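Local structure of putative peptidyl-arginine deiminase family protein (Campylobacter jejuni subsp. jejuni serotype O:2, 6B2W) at residues F198-D203 with E229-L234; R264-T269 with V313-N318. The protein probably hydrolyses agmatine to N-carbamoylputrescine and ammonia, acting as an agmatine deiminase in polyamine biosynthesis. The protein carries 1 engineered substitution. One frame throughout, in Å; residues are numbered along the deposited sequence.

How the interactions relate
Interaction 1 joins the loop after strand 190-194 to the entry of helix 233-244; interaction 2, later in the chain, joins the loops after strands 249-254 and 305-310. Their centres lie about 12 Å apart, on the same side of the chain's centre. Two ties connect them: a D230–R265 salt bridge and a probable hydrogen bond between D203 and N318. Both contacts reach bound agmatine, through D203 in the first and Q317 and N318 in the second. In this chain, a deiminase of the guanidino-group modifying superfamily, loops that line the pocket are thus also tied to one another.

Interaction 1 of 2, residues F198-D203 with E229-L234; sequences FIKGDD and EDEHYL. With AG2 (agmatine), chain C.
The imidazole of H232 meets the backbone of F198, I199 and K200 where two beta turns come together: a type II turn from I199 to D202, and a type I turn from D230 to Y233 that leads into helix 233-244. The edge of the ring is turned to the loop. H232 NE2 accepts a weak, bent hydrogen bond from K200 N (3.1 Å, 129°), while the neighbouring ring carbon CD2 lies 3.4 Å from the carbonyl O of F198. The phenyl ring of F198 comes in at a slant, its CE2 4.0 Å from H232 CD2 and the two ring planes inclined by 48°.

Further out, K200 and E231 pass at about a right angle. With K200 CG anti to the backbone N and the chain bent at chi2, the lysine methylenes lie against the glutamate carboxylate; OE2 of E231 is 3.3 Å from K200 CG. Opposite charges stay near each other, K200 NZ 4.4 Å from E231 OE1, beyond a salt bridge, and may attract weakly.

The second shell probably helps to orient the histidine. D230, itself held by a salt bridge from its OD2 to R265, begins an Asx turn at the approach to the helix, and its OD1 also receives a weak bond from H232 ND1. This pattern is consistent with a ring protonated on ND1, with NE2 left to accept from the loop. Within the facing loop, G201 supplies the positive phi usual at the third position of a type II turn, and the loop then continues to D203, whose OD1 lies 3.2 Å from agmatine CG. The nearly straight bond of the Asx turn runs 3.1 Å from H232 N to D230 OD1, which is met on its anti side, 35° out of the carboxylate plane.

Interaction 2 of 2, residues R264-T269 with V313-N318; sequences RRLGAT and VFLRQN. With AG2 (agmatine), chain C.
An inverse gamma turn centred on G267 packs against the 313-318 loop of the agmatine pocket, and L315 carries the apolar half of the contact. Its two methyls divide the work: CD2 sits 3.3 Å from the carbonyl O of G267, and CD1 meets the CB of A268. L266 lies alongside, CB to CB with L315, and its CD2 lies 3.7 Å from L315 O.

The polar half centres on N318. The guanidinium of R264, brought round by a bend at chi3 (73°), delivers NH2 to N318 OD1 at 2.9 Å, with a weaker bond from NH1 to that oxygen. The guanidinium and amide planes stand almost perpendicular, 89° apart. A water bridge adds a third donor: one water gives hydrogen bonds to N318 OD1 (2.8 Å) and to L315 O, and accepts from G267 N. A second water links G267 O to N318 O.

Agmatine lies beyond this loop, its CG 3.1 Å from the carbonyl O of Q317. The donors from R264, with the water, are consistent with the modelled placement of oxygen at OD1, which would leave ND2 facing D203 OD2, a probable hydrogen bond. Through its bonds to N318, R264 is a second-shell residue that probably helps position this pocket asparagine and, less directly, D203.

Interaction 1 of 2, residues F198-D203 with E229-L234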
loop_
_atom_site.group_PDB
_atom_site.type_symbol
_atom_site.label_atom_id
_atom_site.label_comp_id
_atom_site.label_asym_id
_atom_site.label_seq_id
_atom_site.Cartn_x
_atom_site.Cartn_y
_atom_site.Cartn_z
ATOM N N PHE A 198 11.000 -9.559 6.981
ATOM C CA PHE A 198 9.796 -9.110 7.679
ATOM C C PHE A 198 10.076 -7.831 8.460
ATOM O O PHE A 198 11.224 -7.403 8.569
ATOM C CB PHE A 198 9.281 -10.195 8.628
ATOM C CG PHE A 198 10.266 -10.590 9.695
ATOM C CD1 PHE A 198 11.172 -11.618 9.475
ATOM C CD2 PHE A 198 10.279 -9.940 10.922
ATOM C CE1 PHE A 198 12.078 -11.986 10.456
ATOM C CE2 PHE A 198 11.184 -10.302 11.906
ATOM C CZ PHE A 198 12.084 -11.328 11.673
ATOM N N ILE A 199 9.015 -7.224 8.984
ATOM C CA ILE A 199 9.127 -6.112 9.928
ATOM C C ILE A 199 8.324 -6.484 11.179
ATOM O O ILE A 199 7.186 -6.937 11.082
ATOM C CB ILE A 199 8.611 -4.785 9.326
ATOM C CG1 ILE A 199 9.354 -4.436 8.028
ATOM C CG2 ILE A 199 8.748 -3.648 10.330
ATOM C CD1 ILE A 199 10.808 -4.042 8.202
ATOM N N LYS A 200 8.907 -6.242 12.351
ATOM C CA LYS A 200 8.427 -6.815 13.606
ATOM C C LYS A 200 7.378 -5.881 14.176
ATOM O O LYS A 200 7.672 -4.733 14.495
ATOM C CB LYS A 200 9.581 -6.986 14.598
ATOM C CG LYS A 200 9.172 -7.518 15.965
ATOM C CD LYS A 200 8.801 -8.992 15.915
ATOM C CE LYS A 200 8.477 -9.521 17.306
ATOM N NZ LYS A 200 8.154 -10.975 17.296
ATOM N N GLY A 201 6.161 -6.396 14.315
ATOM C CA GLY A 201 4.985 -5.572 14.579
ATOM C C GLY A 201 3.985 -5.721 13.446
ATOM O O GLY A 201 2.794 -5.483 13.625
ATOM N N ASP A 202 4.477 -6.114 12.273
ATOM C CA ASP A 202 3.628 -6.380 11.120
ATOM C C ASP A 202 2.773 -7.619 11.388
ATOM O O ASP A 202 3.298 -8.718 11.581
ATOM C CB ASP A 202 4.494 -6.587 9.871
ATOM C CG ASP A 202 3.696 -6.585 8.588
ATOM O OD1 ASP A 202 2.812 -5.717 8.415
ATOM O OD2 ASP A 202 3.978 -7.448 7.734
ATOM N N ASP A 203 1.457 -7.429 11.401
ATOM C CA ASP A 203 0.511 -8.515 11.671
ATOM C C ASP A 203 -0.203 -8.979 10.399
ATOM O O ASP A 203 -1.283 -9.573 10.460
ATOM C CB ASP A 203 -0.514 -8.067 12.718
ATOM C CG ASP A 203 -1.320 -6.857 12.274
ATOM O OD1 ASP A 203 -1.633 -6.730 11.073
ATOM O OD2 ASP A 203 -1.644 -6.031 13.141
ATOM N N GLU A 229 22.765 -7.077 15.954
ATOM C CA GLU A 229 22.137 -7.759 17.086
ATOM C C GLU A 229 20.612 -7.679 17.027
ATOM O O GLU A 229 19.922 -8.313 17.821
ATOM C CB GLU A 229 22.644 -7.153 18.394
ATOM C CG GLU A 229 24.132 -7.385 18.616
ATOM C CD GLU A 229 24.805 -6.250 19.361
ATOM O OE1 GLU A 229 24.173 -5.673 20.273
ATOM O OE2 GLU A 229 25.974 -5.942 19.033
ATOM N N ASP A 230 20.100 -6.894 16.084
ATOM C CA ASP A 230 18.669 -6.785 15.850
ATOM C C ASP A 230 18.184 -8.046 15.133
ATOM O O ASP A 230 18.890 -8.599 14.291
ATOM C CB ASP A 230 18.393 -5.545 14.999
ATOM C CG ASP A 230 16.941 -5.112 15.031
ATOM O OD1 ASP A 230 16.051 -5.976 14.897
ATOM O OD2 ASP A 230 16.686 -3.895 15.172
ATOM N N GLU A 231 16.977 -8.494 15.468
ATOM C CA GLU A 231 16.398 -9.681 14.831
ATOM C C GLU A 231 16.173 -9.509 13.328
ATOM O O GLU A 231 16.047 -10.493 12.606
ATOM C CB GLU A 231 15.089 -10.108 15.516
ATOM C CG GLU A 231 13.944 -9.107 15.467
ATOM C CD GLU A 231 12.696 -9.619 16.174
ATOM O OE1 GLU A 231 12.332 -10.801 15.979
ATOM O OE2 GLU A 231 12.070 -8.837 16.921
ATOM N N HIS A 232 16.130 -8.262 12.868
ATOM C CA HIS A 232 15.951 -7.958 11.450
ATOM C C HIS A 232 17.196 -8.162 10.588
ATOM O O HIS A 232 17.080 -8.194 9.363
ATOM C CB HIS A 232 15.472 -6.513 11.280
ATOM C CG HIS A 232 14.121 -6.265 11.863
ATOM N ND1 HIS A 232 13.921 -5.493 12.986
ATOM C CD2 HIS A 232 12.902 -6.714 11.491
ATOM C CE1 HIS A 232 12.631 -5.465 13.270
ATOM N NE2 HIS A 232 11.993 -6.198 12.378
ATOM N N TYR A 233 18.371 -8.300 11.203
ATOM C CA TYR A 233 19.625 -8.292 10.440
ATOM C C TYR A 233 19.672 -9.323 9.313
ATOM O O TYR A 233 19.605 -8.949 8.141
ATOM C CB TYR A 233 20.858 -8.444 11.340
ATOM C CG TYR A 233 22.143 -8.198 10.577
ATOM C CD1 TYR A 233 22.516 -6.910 10.222
ATOM C CD2 TYR A 233 22.966 -9.251 10.182
ATOM C CE1 TYR A 233 23.678 -6.666 9.512
ATOM C CE2 TYR A 233 24.134 -9.016 9.473
ATOM C CZ TYR A 233 24.481 -7.720 9.138
ATOM O OH TYR A 233 25.635 -7.462 8.432
ATOM N N LEU A 234 19.787 -10.607 9.650
ATOM C CA LEU A 234 19.992 -11.625 8.612
ATOM C C LEU A 234 18.736 -11.958 7.780
ATOM O O LEU A 234 18.869 -12.386 6.630
ATOM C CB LEU A 234 20.683 -12.888 9.168
ATOM C CG LEU A 234 19.989 -13.884 10.103
ATOM C CD1 LEU A 234 18.992 -14.768 9.365
ATOM C CD2 LEU A 234 21.039 -14.762 10.772
HETATM N N AG2 C . -5.135 -3.859 12.547
HETATM C CA AG2 C . -3.912 -4.483 12.031
HETATM C CB AG2 C . -3.757 -4.234 10.529
HETATM C CG AG2 C . -2.331 -3.781 10.194
HETATM C CD AG2 C . -2.308 -3.109 8.823
HETATM N NE AG2 C . -1.498 -3.885 7.873
HETATM C CZ AG2 C . -1.276 -3.512 6.607
HETATM N NH1 AG2 C . -0.529 -4.262 5.806
HETATM N NH2 AG2 C . -1.812 -2.394 6.116
#

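Interaction 2 of 2, residues R264-T269 with V313-N318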
loop_
_atom_site.group_PDB
_atom_site.type_symbol
_atom_site.label_atom_id
_atom_site.label_comp_id
_atom_site.label_asym_id
_atom_site.label_seq_id
_atom_site.Cartn_x
_atom_site.Cartn_y
_atom_site.Cartn_z
ATOM N N ARG A 264 5.882 -2.728 23.386
ATOM C CA ARG A 264 5.713 -3.526 22.172
ATOM C C ARG A 264 6.442 -2.845 21.010
ATOM O O ARG A 264 6.229 -1.655 20.758
ATOM C CB ARG A 264 4.225 -3.669 21.849
ATOM C CG ARG A 264 3.905 -4.773 20.855
ATOM C CD ARG A 264 2.407 -4.864 20.606
ATOM N NE ARG A 264 1.910 -3.749 19.797
ATOM C CZ ARG A 264 2.024 -3.655 18.471
ATOM N NH1 ARG A 264 2.635 -4.604 17.764
ATOM N NH2 ARG A 264 1.528 -2.592 17.843
ATOM N N ARG A 265 7.302 -3.586 20.310
ATOM C CA ARG A 265 8.064 -3.012 19.198
ATOM C C ARG A 265 7.158 -2.660 18.019
ATOM O O ARG A 265 6.412 -3.506 17.531
ATOM C CB ARG A 265 9.170 -3.956 18.720
ATOM C CG ARG A 265 9.982 -3.369 17.572
ATOM C CD ARG A 265 11.345 -4.020 17.411
ATOM N NE ARG A 265 12.194 -3.275 16.479
ATOM C CZ ARG A 265 13.434 -3.624 16.138
ATOM N NH1 ARG A 265 13.989 -4.719 16.645
ATOM N NH2 ARG A 265 14.122 -2.876 15.281
ATOM N N LEU A 266 7.241 -1.411 17.566
ATOM C CA LEU A 266 6.431 -0.932 16.450
ATOM C C LEU A 266 7.097 -1.253 15.116
ATOM O O LEU A 266 8.325 -1.216 15.003
ATOM C CB LEU A 266 6.207 0.573 16.576
ATOM C CG LEU A 266 5.532 1.028 17.871
ATOM C CD1 LEU A 266 5.423 2.546 17.916
ATOM C CD2 LEU A 266 4.160 0.388 18.025
ATOM N N GLY A 267 6.280 -1.554 14.109
ATOM C CA GLY A 267 6.773 -1.985 12.803
ATOM C C GLY A 267 7.128 -0.839 11.878
ATOM O O GLY A 267 6.490 -0.648 10.837
ATOM N N ALA A 268 8.165 -0.091 12.249
ATOM C CA ALA A 268 8.628 1.054 11.469
ATOM C C ALA A 268 9.351 0.588 10.210
ATOM O O ALA A 268 10.313 -0.179 10.283
ATOM C CB ALA A 268 9.551 1.929 12.302
ATOM N N THR A 269 8.879 1.065 9.065
ATOM C CA THR A 269 9.479 0.744 7.779
ATOM C C THR A 269 9.359 1.959 6.859
ATOM O O THR A 269 8.288 2.559 6.746
ATOM C CB THR A 269 8.821 -0.507 7.147
ATOM O OG1 THR A 269 9.293 -0.684 5.805
ATOM C CG2 THR A 269 7.296 -0.400 7.145
ATOM N N VAL A 313 2.197 7.368 14.841
ATOM C CA VAL A 313 0.909 6.953 15.424
ATOM C C VAL A 313 0.271 5.821 14.616
ATOM O O VAL A 313 -0.390 4.949 15.180
ATOM C CB VAL A 313 -0.085 8.131 15.544
ATOM C CG1 VAL A 313 -1.403 7.663 16.142
ATOM C CG2 VAL A 313 0.498 9.240 16.407
ATOM N N PHE A 314 0.486 5.840 13.302
ATOM C CA PHE A 314 -0.009 4.786 12.410
ATOM C C PHE A 314 0.470 3.407 12.856
ATOM O O PHE A 314 -0.264 2.425 12.759
ATOM C CB PHE A 314 0.459 5.027 10.971
ATOM C CG PHE A 314 -0.253 6.151 10.272
ATOM C CD1 PHE A 314 0.184 7.463 10.403
ATOM C CD2 PHE A 314 -1.349 5.892 9.464
ATOM C CE1 PHE A 314 -0.468 8.493 9.753
ATOM C CE2 PHE A 314 -2.005 6.918 8.811
ATOM C CZ PHE A 314 -1.564 8.220 8.956
ATOM N N LEU A 315 1.706 3.344 13.349
ATOM C CA LEU A 315 2.343 2.077 13.714
ATOM C C LEU A 315 1.688 1.361 14.902
ATOM O O LEU A 315 1.909 0.165 15.092
ATOM C CB LEU A 315 3.827 2.293 14.023
ATOM C CG LEU A 315 4.733 2.909 12.953
ATOM C CD1 LEU A 315 6.138 3.056 13.517
ATOM C CD2 LEU A 315 4.750 2.063 11.691
ATOM N N ARG A 316 0.891 2.070 15.699
ATOM C CA ARG A 316 0.216 1.446 16.847
ATOM C C ARG A 316 -0.790 0.380 16.409
ATOM O O ARG A 316 -1.061 -0.568 17.148
ATOM C CB ARG A 316 -0.472 2.496 17.716
ATOM C CG ARG A 316 0.502 3.422 18.427
ATOM C CD ARG A 316 -0.228 4.450 19.274
ATOM N NE ARG A 316 0.611 5.607 19.591
ATOM C CZ ARG A 316 0.176 6.715 20.190
ATOM N NH1 ARG A 316 -1.099 6.836 20.551
ATOM N NH2 ARG A 316 1.021 7.713 20.433
ATOM N N GLN A 317 -1.338 0.544 15.207
ATOM C CA GLN A 317 -2.193 -0.470 14.604
ATOM C C GLN A 317 -1.485 -1.171 13.434
ATOM O O GLN A 317 -2.135 -1.683 12.525
ATOM C CB GLN A 317 -3.521 0.158 14.174
ATOM C CG GLN A 317 -4.394 0.607 15.340
ATOM C CD GLN A 317 -4.884 -0.547 16.204
ATOM O OE1 GLN A 317 -5.012 -1.679 15.738
ATOM N NE2 GLN A 317 -5.161 -0.258 17.472
ATOM N N ASN A 318 -0.151 -1.174 13.477
ATOM C CA ASN A 318 0.710 -2.031 12.642
ATOM C C ASN A 318 0.761 -1.760 11.128
ATOM O O ASN A 318 1.159 -2.631 10.350
ATOM C CB ASN A 318 0.386 -3.502 12.919
ATOM C CG ASN A 318 0.447 -3.833 14.398
ATOM O OD1 ASN A 318 1.380 -3.431 15.092
ATOM N ND2 ASN A 318 -0.547 -4.557 14.890
HETATM N N AG2 C . -5.135 -3.859 12.547
HETATM C CA AG2 C . -3.912 -4.483 12.031
HETATM C CB AG2 C . -3.757 -4.234 10.529
HETATM C CG AG2 C . -2.331 -3.781 10.194
HETATM C CD AG2 C . -2.308 -3.109 8.823
HETATM N NE AG2 C . -1.498 -3.885 7.873
HETATM C CZ AG2 C . -1.276 -3.512 6.607
HETATM N NH1 AG2 C . -0.529 -4.262 5.806
HETATM N NH2 AG2 C . -1.812 -2.394 6.116
HETATM O O HOH W 1 3.606 -1.818 14.497
HETATM O O HOH W 2 3.951 -1.973 9.401
#